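Local atomic coordinates of C-type diheme-containing protein (Kuenenia stuttgartiensis, PDB entry 6H5L), a protein that binds two heme c groups and probably passes electrons between them, as part of a multiheme reductase complex of an anammox bacterium. Residues 156-164 with 190-198. Numbering follows the deposited sequence.
With HEC (heme c), chain K.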
loop_
_atom_site.group_PDB
_atom_site.type_symbol
_atom_site.label_atom_id
_atom_site.label_comp_id
_atom_site.label_asym_id
_atom_site.label_seq_id
_atom_site.Cartn_x
_atom_site.Cartn_y
_atom_site.Cartn_z
ATOM N N GLN B 156 6.385 26.458 34.337
ATOM C CA GLN B 156 5.845 27.810 34.366
ATOM C C GLN B 156 4.703 27.913 35.372
ATOM O O GLN B 156 3.978 26.948 35.625
ATOM C CB GLN B 156 5.363 28.221 32.976
ATOM C CG GLN B 156 6.432 28.134 31.905
ATOM C CD GLN B 156 7.652 28.972 32.233
ATOM O OE1 GLN B 156 7.535 30.112 32.680
ATOM N NE2 GLN B 156 8.834 28.404 32.020
ATOM N N GLU B 157 4.546 29.103 35.952
ATOM C CA GLU B 157 3.563 29.318 37.002
ATOM C C GLU B 157 2.931 30.695 36.871
ATOM O O GLU B 157 3.548 31.638 36.368
ATOM C CB GLU B 157 4.182 29.172 38.398
ATOM C CG GLU B 157 4.421 27.738 38.818
ATOM C CD GLU B 157 4.562 27.594 40.317
ATOM O OE1 GLU B 157 4.631 28.630 41.012
ATOM O OE2 GLU B 157 4.596 26.445 40.803
ATOM N N ASP B 158 1.685 30.795 37.334
ATOM C CA ASP B 158 0.976 32.064 37.400
ATOM C C ASP B 158 1.643 33.006 38.400
ATOM O O ASP B 158 2.539 32.630 39.160
ATOM C CB ASP B 158 -0.478 31.850 37.824
ATOM C CG ASP B 158 -1.361 31.383 36.691
ATOM O OD1 ASP B 158 -1.058 31.696 35.521
ATOM O OD2 ASP B 158 -2.371 30.706 36.976
ATOM N N ASP B 159 1.182 34.255 38.394
ATOM C CA ASP B 159 1.420 35.133 39.530
ATOM C C ASP B 159 0.491 34.818 40.694
ATOM O O ASP B 159 0.683 35.360 41.787
ATOM C CB ASP B 159 1.265 36.599 39.114
ATOM C CG ASP B 159 2.398 37.076 38.226
ATOM O OD1 ASP B 159 3.466 36.429 38.225
ATOM O OD2 ASP B 159 2.226 38.104 37.537
ATOM N N PHE B 160 -0.510 33.966 40.477
ATOM C CA PHE B 160 -1.369 33.446 41.530
ATOM C C PHE B 160 -0.825 32.163 42.147
ATOM O O PHE B 160 -1.481 31.583 43.018
ATOM C CB PHE B 160 -2.779 33.192 40.986
ATOM C CG PHE B 160 -3.394 34.383 40.310
ATOM C CD1 PHE B 160 -4.117 35.313 41.040
ATOM C CD2 PHE B 160 -3.258 34.572 38.943
ATOM C CE1 PHE B 160 -4.688 36.410 40.420
ATOM C CE2 PHE B 160 -3.826 35.668 38.318
ATOM C CZ PHE B 160 -4.542 36.587 39.058
ATOM N N GLY B 161 0.347 31.705 41.712
ATOM C CA GLY B 161 0.932 30.484 42.221
ATOM C C GLY B 161 0.495 29.216 41.525
ATOM O O GLY B 161 0.808 28.124 42.015
ATOM N N PHE B 162 -0.214 29.319 40.400
ATOM C CA PHE B 162 -0.713 28.120 39.743
ATOM C C PHE B 162 0.134 27.764 38.530
ATOM O O PHE B 162 0.622 28.657 37.828
ATOM C CB PHE B 162 -2.164 28.306 39.296
ATOM C CG PHE B 162 -3.159 28.206 40.413
ATOM C CD1 PHE B 162 -3.594 26.968 40.858
ATOM C CD2 PHE B 162 -3.667 29.345 41.011
ATOM C CE1 PHE B 162 -4.513 26.868 41.884
ATOM C CE2 PHE B 162 -4.587 29.255 42.037
ATOM C CZ PHE B 162 -5.012 28.014 42.474
ATOM N N PRO B 163 0.314 26.470 38.286
ATOM C CA PRO B 163 0.956 26.032 37.043
ATOM C C PRO B 163 0.220 26.573 35.827
ATOM O O PRO B 163 -1.001 26.438 35.706
ATOM C CB PRO B 163 0.866 24.504 37.120
ATOM C CG PRO B 163 0.714 24.195 38.578
ATOM C CD PRO B 163 -0.026 25.346 39.177
ATOM N N ILE B 164 0.968 27.213 34.929
ATOM C CA ILE B 164 0.449 27.639 33.630
ATOM C C ILE B 164 1.410 27.086 32.579
ATOM O O ILE B 164 2.362 27.749 32.156
ATOM C CB ILE B 164 0.285 29.163 33.522
ATOM C CG1 ILE B 164 -0.218 29.577 32.136
ATOM C CG2 ILE B 164 1.559 29.910 33.920
ATOM C CD1 ILE B 164 -0.817 30.971 32.102
ATOM N N GLY B 190 1.353 42.011 25.991
ATOM C CA GLY B 190 1.724 41.087 27.038
ATOM C C GLY B 190 0.515 40.601 27.819
ATOM O O GLY B 190 -0.545 41.224 27.843
ATOM N N LEU B 191 0.688 39.450 28.461
ATOM C CA LEU B 191 -0.379 38.799 29.220
ATOM C C LEU B 191 -0.098 39.010 30.704
ATOM O O LEU B 191 0.738 38.322 31.294
ATOM C CB LEU B 191 -0.476 37.320 28.858
ATOM C CG LEU B 191 -1.243 36.976 27.575
ATOM C CD1 LEU B 191 -0.505 37.439 26.325
ATOM C CD2 LEU B 191 -1.532 35.484 27.505
ATOM N N ASN B 192 -0.799 39.974 31.301
ATOM C CA ASN B 192 -0.603 40.308 32.708
ATOM C C ASN B 192 -0.934 39.119 33.602
ATOM O O ASN B 192 -1.983 38.485 33.454
ATOM C CB ASN B 192 -1.471 41.508 33.087
ATOM C CG ASN B 192 -0.992 42.802 32.456
ATOM O OD1 ASN B 192 -0.073 42.810 31.635
ATOM N ND2 ASN B 192 -1.622 43.907 32.833
ATOM N N GLY B 193 -0.028 38.818 34.531
ATOM C CA GLY B 193 -0.207 37.732 35.467
ATOM C C GLY B 193 0.454 36.431 35.066
ATOM O O GLY B 193 0.444 35.482 35.859
ATOM N N THR B 194 1.017 36.357 33.867
ATOM C CA THR B 194 1.648 35.162 33.337
ATOM C C THR B 194 3.088 35.465 32.953
ATOM O O THR B 194 3.445 36.627 32.729
ATOM C CB THR B 194 0.884 34.637 32.110
ATOM O OG1 THR B 194 1.128 35.498 30.990
ATOM C CG2 THR B 194 -0.607 34.591 32.389
ATOM N N PRO B 195 3.948 34.442 32.871
ATOM C CA PRO B 195 5.326 34.672 32.413
ATOM C C PRO B 195 5.437 35.047 30.944
ATOM O O PRO B 195 6.558 35.240 30.459
ATOM C CB PRO B 195 6.018 33.328 32.695
ATOM C CG PRO B 195 4.917 32.330 32.702
ATOM C CD PRO B 195 3.740 33.048 33.301
ATOM N N MET B 196 4.321 35.147 30.221
ATOM C CA MET B 196 4.305 35.607 28.838
ATOM C C MET B 196 4.347 37.130 28.821
ATOM O O MET B 196 3.330 37.783 29.094
ATOM C CB MET B 196 3.059 35.092 28.114
ATOM C CG MET B 196 2.913 35.585 26.685
ATOM S SD MET B 196 4.106 34.853 25.549
ATOM C CE MET B 196 3.817 35.852 24.092
ATOM N N PRO B 197 5.495 37.734 28.507
ATOM C CA PRO B 197 5.622 39.189 28.646
ATOM C C PRO B 197 5.177 39.940 27.404
ATOM O O PRO B 197 4.710 39.340 26.431
ATOM C CB PRO B 197 7.121 39.368 28.899
ATOM C CG PRO B 197 7.735 38.289 28.052
ATOM C CD PRO B 197 6.749 37.127 28.027
ATOM N N SER B 198 5.317 41.262 27.434
ATOM C CA SER B 198 5.107 42.088 26.258
ATOM C C SER B 198 6.409 42.220 25.483
ATOM O O SER B 198 7.488 42.349 26.070
ATOM C CB SER B 198 4.591 43.474 26.648
ATOM O OG SER B 198 4.463 44.311 25.510
HETATM FE FE HEC K . 4.298 32.624 25.014
HETATM C CHA HEC K . 0.927 32.562 25.659
HETATM C CHB HEC K . 3.636 33.213 21.693
HETATM C CHC HEC K . 7.652 33.048 24.411
HETATM C CHD HEC K . 5.000 31.316 28.095
HETATM N NA HEC K . 2.589 32.904 23.890
HETATM C C1A HEC K . 1.297 32.715 24.341
HETATM C C2A HEC K . 0.415 32.714 23.189
HETATM C C3A HEC K . 1.165 32.890 22.094
HETATM C C4A HEC K . 2.547 33.015 22.513
HETATM C CMA HEC K . 0.662 32.955 20.634
HETATM C CAA HEC K . -1.121 32.530 23.231
HETATM C CBA HEC K . -1.822 33.873 23.033
HETATM C CGA HEC K . -3.314 33.678 23.119
HETATM O O1A HEC K . -3.753 32.549 23.460
HETATM O O2A HEC K . -4.065 34.650 22.853
HETATM N NB HEC K . 5.448 32.976 23.339
HETATM C C1B HEC K . 4.944 33.352 22.109
HETATM C C2B HEC K . 6.024 33.930 21.336
HETATM C C3B HEC K . 7.140 33.885 22.082
HETATM C C4B HEC K . 6.795 33.284 23.357
HETATM C CMB HEC K . 5.869 34.462 19.893
HETATM C CAB HEC K . 8.559 34.367 21.698
HETATM C CBB HEC K . 8.611 35.881 21.397
HETATM N NC HEC K . 6.012 32.212 26.041
HETATM C C1C HEC K . 7.295 32.540 25.643
HETATM C C2C HEC K . 8.173 32.387 26.787
HETATM C C3C HEC K . 7.468 31.787 27.757
HETATM C C4C HEC K . 6.074 31.746 27.340
HETATM C CMC HEC K . 9.716 32.486 26.710
HETATM C CAC HEC K . 8.001 31.345 29.142
HETATM C CBC HEC K . 8.413 32.573 29.982
HETATM N ND HEC K . 3.133 32.012 26.628
HETATM C C1D HEC K . 3.662 31.540 27.827
HETATM C C2D HEC K . 2.571 31.319 28.751
HETATM C C3D HEC K . 1.295 31.709 27.990
HETATM C C4D HEC K . 1.744 32.126 26.681
HETATM C CMD HEC K . 2.671 30.802 30.201
HETATM C CAD HEC K . -0.161 31.668 28.507
HETATM C CBD HEC K . -0.715 30.252 28.369
HETATM C CGD HEC K . -2.080 30.167 29.001
HETATM O O1D HEC K . -2.655 31.233 29.345
HETATM O O2D HEC K . -2.593 29.030 29.165
#
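P195 of the 190-198 loop lies against Q156, E157 and I164. Its ring carbons CD, CG and CB do the touching: CD of P195 lies 3.4 Å from E157 O and 3.9 Å from I164 CG2, while CG and CB meet the amide oxygen of Q156. The bent chain of Q156 has its amide beside both this ring and the heme vinyl-derived carbons; NE2 is held by the carbonyl of S152. I164 carries CG1 anti to the backbone N (chi1 178°) and runs on extended, its CD1 reaching CG2 of T194 (3.6 Å) and a heme propionate, its CG1 the neighbouring heme methyl CMD. An alanine in place of I164 would probably leave T194 CG2 and P195 CD without the branched side chain they pack on, and open a gap beside the heme methyl CMD. The 190-198 loop is the methionine-ligand loop of a class I cytochrome c domain: M196 SD binds the heme iron at 2.3 Å, and H142 is the other axial ligand. CB and CG of M196 pass close to pyrrole nitrogen ND, and the bend at chi2 (71°) then turns SD to the metal. L191 to T194 form a type II turn with glycine at G193, whose phi is positive. T194 folds its hydroxyl back over this turn, giving OG1 to L191 O at 2.9 Å; T194 N reaches the same oxygen from the same face, so the carbonyl is gripped twice. The backbone N-H of D159 bonds to G193 O (N to O 2.9 Å, 155° at the hydrogen), while the D159 carboxylate folds over G193, OD2 lying 3.2 Å from its CA. F162 meets H289 of the neighbouring hydroxylamine oxidoreductase-like subunit edge-to-face.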